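Local atomic coordinates of homoaconitase large subunit (Methanocaldococcus jannaschii, PDB entry 4KP2), a protein that forms the large, iron-sulfur-binding part of a hydro-lyase that interconverts homocitrate and homoisocitrate through cis-homoaconitate, on the pathway to 2-oxosuberate. Residues Arg203-Tyr207 against Met208-Tyr212; Gln361-Glu365 against Gly366-Ile370. All coordinates share one frame; numbering follows the deposited sequence.

Interaction 1: Arg203-Tyr207 against Met208-Tyr212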
loop_
_atom_site.group_PDB
_atom_site.type_symbol
_atom_site.label_atom_id
_atom_site.label_comp_id
_atom_site.label_asym_id
_atom_site.label_seq_id
_atom_site.Cartn_x
_atom_site.Cartn_y
_atom_site.Cartn_z
ATOM N N ARG A 203 22.259 7.420 -24.318
ATOM C CA ARG A 203 23.672 7.572 -23.999
ATOM C C ARG A 203 24.256 8.791 -24.702
ATOM O O ARG A 203 25.473 8.976 -24.734
ATOM C CB ARG A 203 24.442 6.317 -24.406
ATOM C CG ARG A 203 25.525 5.898 -23.426
ATOM C CD ARG A 203 26.331 4.734 -23.980
ATOM N NE ARG A 203 27.072 4.029 -22.939
ATOM C CZ ARG A 203 26.633 2.935 -22.324
ATOM N NH1 ARG A 203 25.455 2.420 -22.648
ATOM N NH2 ARG A 203 27.371 2.355 -21.388
ATOM N N GLY A 204 23.385 9.626 -25.262
ATOM C CA GLY A 204 23.819 10.789 -26.015
ATOM C C GLY A 204 24.059 12.016 -25.158
ATOM O O GLY A 204 24.050 13.140 -25.656
ATOM N N ALA A 205 24.277 11.804 -23.864
ATOM C CA ALA A 205 24.514 12.908 -22.944
ATOM C C ALA A 205 25.419 12.483 -21.795
ATOM O O ALA A 205 25.450 13.130 -20.749
ATOM C CB ALA A 205 23.195 13.443 -22.413
ATOM N N THR A 206 26.155 11.396 -21.998
ATOM C CA THR A 206 27.029 10.853 -20.964
ATOM C C THR A 206 28.140 11.839 -20.610
ATOM O O THR A 206 28.693 12.506 -21.485
ATOM C CB THR A 206 27.641 9.505 -21.392
ATOM O OG1 THR A 206 26.635 8.698 -22.015
ATOM C CG2 THR A 206 28.201 8.766 -20.186
ATOM N N TYR A 207 28.442 11.929 -19.316
ATOM C CA TYR A 207 29.441 12.858 -18.786
ATOM C C TYR A 207 29.090 14.319 -19.067
ATOM O O TYR A 207 29.961 15.188 -19.033
ATOM C CB TYR A 207 30.840 12.550 -19.334
ATOM C CG TYR A 207 31.186 11.080 -19.398
ATOM C CD1 TYR A 207 31.364 10.335 -18.238
ATOM C CD2 TYR A 207 31.354 10.440 -20.620
ATOM C CE1 TYR A 207 31.686 8.991 -18.294
ATOM C CE2 TYR A 207 31.677 9.099 -20.686
ATOM C CZ TYR A 207 31.841 8.379 -19.521
ATOM O OH TYR A 207 32.163 7.042 -19.583
ATOM N N MET A 208 27.818 14.587 -19.343
ATOM C CA MET A 208 27.388 15.935 -19.701
ATOM C C MET A 208 26.140 16.360 -18.936
ATOM O O MET A 208 25.432 15.527 -18.370
ATOM C CB MET A 208 27.134 16.032 -21.206
ATOM C CG MET A 208 28.364 15.787 -22.064
ATOM S SD MET A 208 27.988 15.821 -23.824
ATOM C CE MET A 208 27.263 17.450 -23.977
ATOM N N ALA A 209 25.879 17.663 -18.928
ATOM C CA ALA A 209 24.724 18.214 -18.232
ATOM C C ALA A 209 23.656 18.673 -19.218
ATOM O O ALA A 209 23.969 19.130 -20.317
ATOM C CB ALA A 209 25.147 19.366 -17.335
ATOM N N ILE A 210 22.395 18.554 -18.816
ATOM C CA ILE A 210 21.281 18.956 -19.663
ATOM C C ILE A 210 20.753 20.324 -19.252
ATOM O O ILE A 210 20.430 20.549 -18.086
ATOM C CB ILE A 210 20.120 17.949 -19.588
ATOM C CG1 ILE A 210 20.640 16.512 -19.682
ATOM C CG2 ILE A 210 19.105 18.230 -20.683
ATOM C CD1 ILE A 210 21.107 16.124 -21.062
ATOM N N GLU A 211 20.667 21.239 -20.211
ATOM C CA GLU A 211 20.142 22.571 -19.942
ATOM C C GLU A 211 18.890 22.844 -20.765
ATOM O O GLU A 211 18.967 23.095 -21.968
ATOM C CB GLU A 211 21.201 23.637 -20.227
ATOM C CG GLU A 211 20.730 25.061 -19.986
ATOM C CD GLU A 211 21.843 26.079 -20.135
ATOM O OE1 GLU A 211 23.024 25.688 -20.027
ATOM O OE2 GLU A 211 21.535 27.268 -20.364
ATOM N N TYR A 212 17.735 22.789 -20.110
ATOM C CA TYR A 212 16.467 23.037 -20.785
ATOM C C TYR A 212 16.162 24.527 -20.859
ATOM O O TYR A 212 16.346 25.261 -19.887
ATOM C CB TYR A 212 15.323 22.311 -20.075
ATOM C CG TYR A 212 15.466 20.807 -20.037
ATOM C CD1 TYR A 212 15.112 20.028 -21.131
ATOM C CD2 TYR A 212 15.943 20.166 -18.902
ATOM C CE1 TYR A 212 15.236 18.652 -21.099
ATOM C CE2 TYR A 212 16.072 18.793 -18.858
ATOM C CZ TYR A 212 15.716 18.040 -19.959
ATOM O OH TYR A 212 15.845 16.671 -19.913
#

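Interaction 2: Gln361-Glu365 against Gly366-Ile370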
loop_
_atom_site.group_PDB
_atom_site.type_symbol
_atom_site.label_atom_id
_atom_site.label_comp_id
_atom_site.label_asym_id
_atom_site.label_seq_id
_atom_site.Cartn_x
_atom_site.Cartn_y
_atom_site.Cartn_z
ATOM N N GLN A 361 -3.899 16.893 0.067
ATOM C CA GLN A 361 -4.616 17.875 -0.738
ATOM C C GLN A 361 -5.373 17.226 -1.894
ATOM O O GLN A 361 -6.225 17.858 -2.517
ATOM C CB GLN A 361 -3.662 18.957 -1.248
ATOM C CG GLN A 361 -2.506 18.435 -2.076
ATOM C CD GLN A 361 -1.445 19.492 -2.308
ATOM O OE1 GLN A 361 -1.534 20.601 -1.782
ATOM N NE2 GLN A 361 -0.432 19.152 -3.096
ATOM N N ALA A 362 -5.060 15.966 -2.176
ATOM C CA ALA A 362 -5.794 15.210 -3.182
ATOM C C ALA A 362 -6.934 14.438 -2.526
ATOM O O ALA A 362 -7.865 13.993 -3.198
ATOM C CB ALA A 362 -4.866 14.268 -3.926
ATOM N N LEU A 363 -6.851 14.286 -1.207
ATOM C CA LEU A 363 -7.917 13.663 -0.434
ATOM C C LEU A 363 -9.032 14.668 -0.180
ATOM O O LEU A 363 -10.215 14.336 -0.262
ATOM C CB LEU A 363 -7.378 13.144 0.899
ATOM C CG LEU A 363 -6.609 11.823 0.874
ATOM C CD1 LEU A 363 -5.847 11.625 2.174
ATOM C CD2 LEU A 363 -7.563 10.667 0.632
ATOM N N LYS A 364 -8.642 15.902 0.127
ATOM C CA LYS A 364 -9.593 16.971 0.391
ATOM C C LYS A 364 -10.230 17.440 -0.912
ATOM O O LYS A 364 -11.195 18.206 -0.906
ATOM C CB LYS A 364 -8.887 18.138 1.083
ATOM C CG LYS A 364 -9.810 19.047 1.877
ATOM C CD LYS A 364 -9.029 20.173 2.536
ATOM C CE LYS A 364 -9.898 20.953 3.507
ATOM N NZ LYS A 364 -10.343 20.106 4.648
ATOM N N GLU A 365 -9.681 16.974 -2.029
ATOM C CA GLU A 365 -10.188 17.330 -3.345
ATOM C C GLU A 365 -11.027 16.185 -3.910
ATOM O O GLU A 365 -11.669 16.322 -4.951
ATOM C CB GLU A 365 -9.026 17.668 -4.279
ATOM C CG GLU A 365 -9.426 18.433 -5.530
ATOM C CD GLU A 365 -8.235 19.053 -6.233
ATOM O OE1 GLU A 365 -7.174 19.201 -5.590
ATOM O OE2 GLU A 365 -8.362 19.394 -7.428
ATOM N N GLY A 366 -11.018 15.056 -3.210
ATOM C CA GLY A 366 -11.810 13.904 -3.603
ATOM C C GLY A 366 -11.230 13.160 -4.789
ATOM O O GLY A 366 -11.937 12.428 -5.480
ATOM N N ILE A 367 -9.936 13.348 -5.025
ATOM C CA ILE A 367 -9.256 12.699 -6.140
ATOM C C ILE A 367 -9.019 11.217 -5.859
ATOM O O ILE A 367 -9.153 10.375 -6.747
ATOM C CB ILE A 367 -7.920 13.397 -6.461
ATOM C CG1 ILE A 367 -8.167 14.867 -6.807
ATOM C CG2 ILE A 367 -7.205 12.700 -7.605
ATOM C CD1 ILE A 367 -6.927 15.607 -7.245
ATOM N N ILE A 368 -8.673 10.904 -4.613
ATOM C CA ILE A 368 -8.455 9.521 -4.199
ATOM C C ILE A 368 -9.738 8.703 -4.327
ATOM O O ILE A 368 -9.713 7.553 -4.772
ATOM C CB ILE A 368 -7.909 9.438 -2.753
ATOM C CG1 ILE A 368 -6.382 9.532 -2.753
ATOM C CG2 ILE A 368 -8.328 8.142 -2.079
ATOM C CD1 ILE A 368 -5.848 10.909 -3.042
ATOM N N ASP A 369 -10.858 9.316 -3.949
ATOM C CA ASP A 369 -12.165 8.669 -4.027
ATOM C C ASP A 369 -12.447 8.157 -5.435
ATOM O O ASP A 369 -12.921 7.037 -5.613
ATOM C CB ASP A 369 -13.271 9.634 -3.594
ATOM C CG ASP A 369 -13.084 10.135 -2.177
ATOM O OD1 ASP A 369 -11.921 10.322 -1.762
ATOM O OD2 ASP A 369 -14.100 10.343 -1.480
ATOM N N ILE A 370 -12.142 8.984 -6.429
ATOM C CA ILE A 370 -12.334 8.616 -7.827
ATOM C C ILE A 370 -11.484 7.404 -8.199
ATOM O O ILE A 370 -11.925 6.529 -8.945
ATOM C CB ILE A 370 -11.993 9.790 -8.763
ATOM C CG1 ILE A 370 -12.811 11.027 -8.383
ATOM C CG2 ILE A 370 -12.240 9.412 -10.214
ATOM C CD1 ILE A 370 -12.521 12.235 -9.237
#

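Interaction 1: Arg203-Tyr207 against Met208-Tyr212
Ala205 O accepts a weak hydrogen bond from Met208 N, 3.1 Å long and bent to 134° at the hydrogen. It closes a type II beta turn from Ala205 to Met208. Thr206 and Tyr207 are the two central residues. Tyr207 has the positive phi (61°) that this turn type needs at its third position, which is unusual for a residue with a side chain. Met208 then folds back on the turn it has just left. Its CG sits anti to its own carbonyl carbon (chi1 -63°), and this brings CG to 3.3 Å from Thr206 O. The chain is bent at chi3, about CG-SD, and its end points away from the turn. Thr206, inside the turn, donates from OG1 back to Arg203 O at 3.0 Å. The hydroxyl lies above the carbonyl plane rather than on a lone pair. The other branch of the same threonine, CG2, stands 3.5 Å over the centre of the Tyr207 ring, a CH-pi contact between neighbours. The apolar contact lies further on. Ile210 CD1 reaches back to Ala205 CB at 3.7 Å, and both residues are buried. Ile210 CG2 meets one face of the Tyr212 ring, offset toward its rim. The turn thus leads the chain from the loop after helix 189-200 into strand 208-213. That strand runs parallel to and between strands 167-180 and 239-242, so helix 189-200 makes a beta-alpha-beta crossover from strand 167-180. Met208 and Ile210 both pack on Ile176 of that strand.

Interaction 2: Gln361-Glu365 against Gly366-Ile370
Backbone bonds join Ala362 and Leu363 to Gly366 and the two residues that follow it. Ile367 N donates to Ala362 O at 2.8 Å. Gly366 N donates weakly to Leu363 O at 3.1 Å, closing a type I beta turn from Leu363 to Gly366. These two bonds, with the positive phi of Gly366 (75°), make a Schellman motif at the end of helix 356-363. Ile368 N adds a weak bond to Ala362 O at 3.5 Å, outside the motif. Gly366 is also the N-cap of helix 367-374, so the same glycine is the first to leave the helical path of one helix and caps the next. The apolar contacts follow the motif. Ala362 and Ile367 form its usual hydrophobic pair, CB to CB at 4.1 Å. Ile368 CD1 comes to 3.6 Å from Ala362 CB, because chi2 (73°) turns the methyl back toward the alanine. Leu363 CD2 touches Ile368 CB at 3.6 Å, the two side chains crossing at a slant. Both also pack on the second subunit, Leu363 on its Ile368 and Ile368 on its Leu363. Glu365 adds a side-by-side contact with Ile367, while its charge is paired outside the segments. Its extended chain points the same way as Ile367, with Glu365 CD 3.8 Å from Ile367 CD1. Glu365 OE2 forms a salt bridge with Arg332 of helix 328-338, which Ile367 also touches.

In the fold
Interactions 1 and 2 lie on opposite sides of the chain's centre, their own centres about 38 Å apart, and do not touch. They share no helix or strand. Both are local turns, and both are partly buried. Interaction 1 leads from a loop into a strand of a mixed sheet, and no other chain of the assembly touches it. It has one weak turn bond and one buried apolar touch, beside an exposed tyrosine. Interaction 2 joins two helices by several backbone bonds and a cluster of four buried apolar residues, with Lys364 and Glu365 exposed. Its Leu363-Ile368 side packs on the second subunit, while Ile367 faces helix 328-338. Both lie away from the cysteines that probably bind the iron-sulfur cluster.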